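PDB 3QYY: response regulator from Xanthomonas campestris pv. campestris, which probably makes cyclic di-GMP as a diguanylate cyclase, its GGDEF domain being captured here with magnesium and inhibitory cyclic di-GMP at the active site. Local coordinates for residues B[49-54]-B[127-132]. Residues are numbered along the deposited sequence; the frame is centred on the assembly and turned at random.
Sequences DMDNLK and HVSAGS. With MG (magnesium ion), chain I; C2E (9,9'-[(2R,3R,3aS,5S,7aR,9R,10R,10aS,12S,14aR)-3,5,10,12-tetrahydroxy-5,12-dioxidooctahydro-2H,7H-difuro[3,2-d:3',2'-j][1,3,7,9,2,8]tetraoxadiphosphacyclododecine-2,9-diyl]bis(2-amino-1,9-dihydro-6H-purin-6-one)), chain F.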
loop_
_atom_site.group_PDB
_atom_site.type_symbol
_atom_site.label_atom_id
_atom_site.label_comp_id
_atom_site.label_asym_id
_atom_site.label_seq_id
_atom_site.Cartn_x
_atom_site.Cartn_y
_atom_site.Cartn_z
ATOM N N ASP B 49 5.603 3.800 -7.022
ATOM C CA ASP B 49 5.341 3.524 -5.611
ATOM C C ASP B 49 6.627 3.814 -4.848
ATOM O O ASP B 49 7.687 3.282 -5.183
ATOM C CB ASP B 49 4.937 2.058 -5.410
ATOM C CG ASP B 49 4.556 1.750 -3.971
ATOM O OD1 ASP B 49 4.925 0.663 -3.477
ATOM O OD2 ASP B 49 3.875 2.589 -3.341
ATOM N N MET B 50 6.543 4.670 -3.833
ATOM C CA MET B 50 7.720 5.010 -3.047
ATOM C C MET B 50 8.201 3.810 -2.234
ATOM O O MET B 50 7.405 2.953 -1.838
ATOM C CB MET B 50 7.424 6.189 -2.113
ATOM C CG MET B 50 7.178 7.503 -2.842
ATOM S SD MET B 50 7.270 8.916 -1.733
ATOM C CE MET B 50 9.057 9.090 -1.561
ATOM N N ASP B 51 9.507 3.767 -1.992
ATOM C CA ASP B 51 10.142 2.679 -1.242
ATOM C C ASP B 51 10.526 3.065 0.187
ATOM O O ASP B 51 10.555 2.210 1.073
ATOM C CB ASP B 51 11.446 2.239 -1.927
ATOM C CG ASP B 51 11.235 1.629 -3.298
ATOM O OD1 ASP B 51 12.240 1.523 -4.039
ATOM O OD2 ASP B 51 10.093 1.245 -3.632
ATOM N N ASN B 52 10.815 4.344 0.415
ATOM C CA ASN B 52 11.301 4.771 1.731
ATOM C C ASN B 52 10.632 5.947 2.432
ATOM O O ASN B 52 11.300 6.686 3.156
ATOM C CB ASN B 52 12.791 5.084 1.605
ATOM C CG ASN B 52 13.051 6.316 0.749
ATOM O OD1 ASN B 52 12.277 6.630 -0.162
ATOM N ND2 ASN B 52 14.148 7.015 1.031
ATOM N N LEU B 53 9.331 6.130 2.250
ATOM C CA LEU B 53 8.664 7.249 2.903
ATOM C C LEU B 53 8.428 7.037 4.396
ATOM O O LEU B 53 8.540 7.974 5.184
ATOM C CB LEU B 53 7.327 7.545 2.223
ATOM C CG LEU B 53 6.583 8.765 2.781
ATOM C CD1 LEU B 53 7.496 9.995 2.724
ATOM C CD2 LEU B 53 5.313 9.005 1.977
ATOM N N LYS B 54 8.106 5.807 4.786
ATOM C CA LYS B 54 7.829 5.505 6.186
ATOM C C LYS B 54 8.941 5.906 7.158
ATOM O O LYS B 54 8.680 6.560 8.164
ATOM C CB LYS B 54 7.501 4.020 6.336
ATOM C CG LYS B 54 6.703 3.697 7.579
ATOM C CD LYS B 54 6.016 2.356 7.413
ATOM C CE LYS B 54 5.081 2.084 8.556
ATOM N NZ LYS B 54 4.291 0.860 8.284
ATOM N N HIS B 127 13.386 7.158 -2.848
ATOM C CA HIS B 127 13.617 5.901 -3.549
ATOM C C HIS B 127 12.267 5.488 -4.120
ATOM O O HIS B 127 11.269 5.443 -3.396
ATOM C CB HIS B 127 14.150 4.849 -2.578
ATOM C CG HIS B 127 15.464 5.219 -1.959
ATOM N ND1 HIS B 127 16.025 4.510 -0.918
ATOM C CD2 HIS B 127 16.327 6.225 -2.236
ATOM C CE1 HIS B 127 17.177 5.064 -0.581
ATOM N NE2 HIS B 127 17.383 6.107 -1.365
ATOM N N VAL B 128 12.235 5.193 -5.415
ATOM C CA VAL B 128 10.984 4.847 -6.080
ATOM C C VAL B 128 11.037 3.627 -6.995
ATOM O O VAL B 128 12.014 3.417 -7.718
ATOM C CB VAL B 128 10.490 6.046 -6.929
ATOM C CG1 VAL B 128 9.194 5.692 -7.654
ATOM C CG2 VAL B 128 10.301 7.263 -6.040
ATOM N N SER B 129 9.968 2.833 -6.955
ATOM C CA SER B 129 9.825 1.660 -7.808
ATOM C C SER B 129 8.849 2.091 -8.897
ATOM O O SER B 129 7.762 2.588 -8.595
ATOM C CB SER B 129 9.237 0.483 -7.025
ATOM O OG SER B 129 10.183 -0.045 -6.113
ATOM N N ALA B 130 9.227 1.907 -10.157
ATOM C CA ALA B 130 8.366 2.322 -11.257
ATOM C C ALA B 130 8.166 1.276 -12.344
ATOM O O ALA B 130 9.044 0.448 -12.602
ATOM C CB ALA B 130 8.916 3.605 -11.875
ATOM N N GLY B 131 6.998 1.336 -12.975
ATOM C CA GLY B 131 6.661 0.427 -14.057
ATOM C C GLY B 131 6.001 1.211 -15.181
ATOM O O GLY B 131 5.215 2.131 -14.927
ATOM N N SER B 132 6.311 0.866 -16.425
ATOM C CA SER B 132 5.727 1.575 -17.560
ATOM C C SER B 132 5.060 0.655 -18.578
ATOM O O SER B 132 5.357 -0.541 -18.653
ATOM C CB SER B 132 6.803 2.409 -18.269
ATOM O OG SER B 132 7.812 1.580 -18.829
HETATM MG MG MG I . 3.040 2.400 -1.481
HETATM P P1 C2E F . 1.574 3.525 6.880
HETATM O O2P C2E F . 0.835 4.759 7.333
HETATM O O1P C2E F . 2.036 2.611 7.975
HETATM O "O5'" C2E F . 0.685 2.657 5.911
HETATM C "C5'" C2E F . 1.215 1.434 5.360
HETATM C "C4'" C2E F . 0.144 0.856 4.447
HETATM O "O4'" C2E F . -1.130 0.690 5.037
HETATM C "C3'" C2E F . -0.092 1.729 3.221
HETATM O "O3'" C2E F . 0.903 1.491 2.212
HETATM C "C2'" C2E F . -1.492 1.337 2.859
HETATM O "O2'" C2E F . -1.433 0.209 1.970
HETATM C "C1'" C2E F . -2.206 0.978 4.156
HETATM N N9 C2E F . -2.948 2.153 4.665
HETATM C C8 C2E F . -2.655 2.884 5.767
HETATM N N7 C2E F . -3.545 3.880 5.949
HETATM C C5 C2E F . -4.430 3.794 4.959
HETATM C C6 C2E F . -5.651 4.536 4.554
HETATM O O6 C2E F . -6.056 5.512 5.235
HETATM N N1 C2E F . -6.316 4.130 3.445
HETATM C C2 C2E F . -5.904 3.071 2.693
HETATM N N2 C2E F . -6.609 2.715 1.604
HETATM N N3 C2E F . -4.782 2.342 3.011
HETATM C C4 C2E F . -4.029 2.657 4.112
HETATM P P11 C2E F . 1.277 2.805 1.361
HETATM O O21 C2E F . 0.039 3.383 0.762
HETATM O O11 C2E F . 2.261 2.327 0.352
HETATM O O5A C2E F . 1.963 3.873 2.303
HETATM C C5A C2E F . 3.184 3.528 2.954
HETATM C C4A C2E F . 3.636 4.657 3.837
HETATM O O4A C2E F . 3.757 5.942 3.166
HETATM C C3A C2E F . 2.702 4.898 5.018
HETATM O O3A C2E F . 2.923 3.954 6.089
HETATM C C2A C2E F . 3.039 6.310 5.381
HETATM O O2A C2E F . 4.130 6.285 6.320
HETATM C C1A C2E F . 3.428 7.002 4.085
HETATM N N91 C2E F . 2.320 7.873 3.602
HETATM C C81 C2E F . 1.302 7.562 2.759
HETATM N N71 C2E F . 0.489 8.625 2.555
HETATM C C51 C2E F . 0.980 9.647 3.273
HETATM C C61 C2E F . 0.630 11.073 3.528
HETATM O O61 C2E F . -0.367 11.614 2.999
HETATM N N11 C2E F . 1.425 11.792 4.359
HETATM C C21 C2E F . 2.532 11.260 4.971
HETATM N N21 C2E F . 3.276 12.041 5.791
HETATM N N31 C2E F . 2.910 9.964 4.778
HETATM C C41 C2E F . 2.184 9.132 3.957
HETATM O O HOH W 1 3.118 0.165 -1.564
HETATM O O HOH W 2 5.026 2.293 -0.534
HETATM O O HOH W 3 1.280 2.307 -2.501
#
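Asp49 and Ser129 form an antiparallel hydrogen-bonded pair at the end of strand 44-50. Asp49 N donates to Ser129 O (2.9 Å), and Ser129 N returns a nearly straight bond to Asp49 O. Asp51 N continues the ladder, reaching His127 O at 2.8 Å. The Asp51 carboxylate turns back to Ser129, whose OG donates to Asp51 OD2 (2.8 Å) on its syn lone pair. Asn52 has CG between its backbone N and carbonyl carbon (chi1 68°), which brings the amide against His127. Its OD1 takes His127 N at 3.0 Å from above the carbonyl plane. Its ND2 lies 3.6 Å over the centre of the His127 imidazole, the two planes being almost parallel. ND2 is hydrogen-bonded to Pro125 O, which helps fix the amide.

On the sheet face that carries Ser129, Asp49 OD2 binds magnesium at 2.0 Å, together with Asp92, a cyclic di-GMP phosphate oxygen and three waters. Asp49 OD1 accepts from one of these waters. Lys156 makes salt bridges to both Asp49 and Asp51. Lys54, on the following helix, bonds the other phosphate of the ligand. The central GGDEF sheet thus holds the metal aspartate by its backbone, while Lys156 probably offsets part of the gathered negative charge.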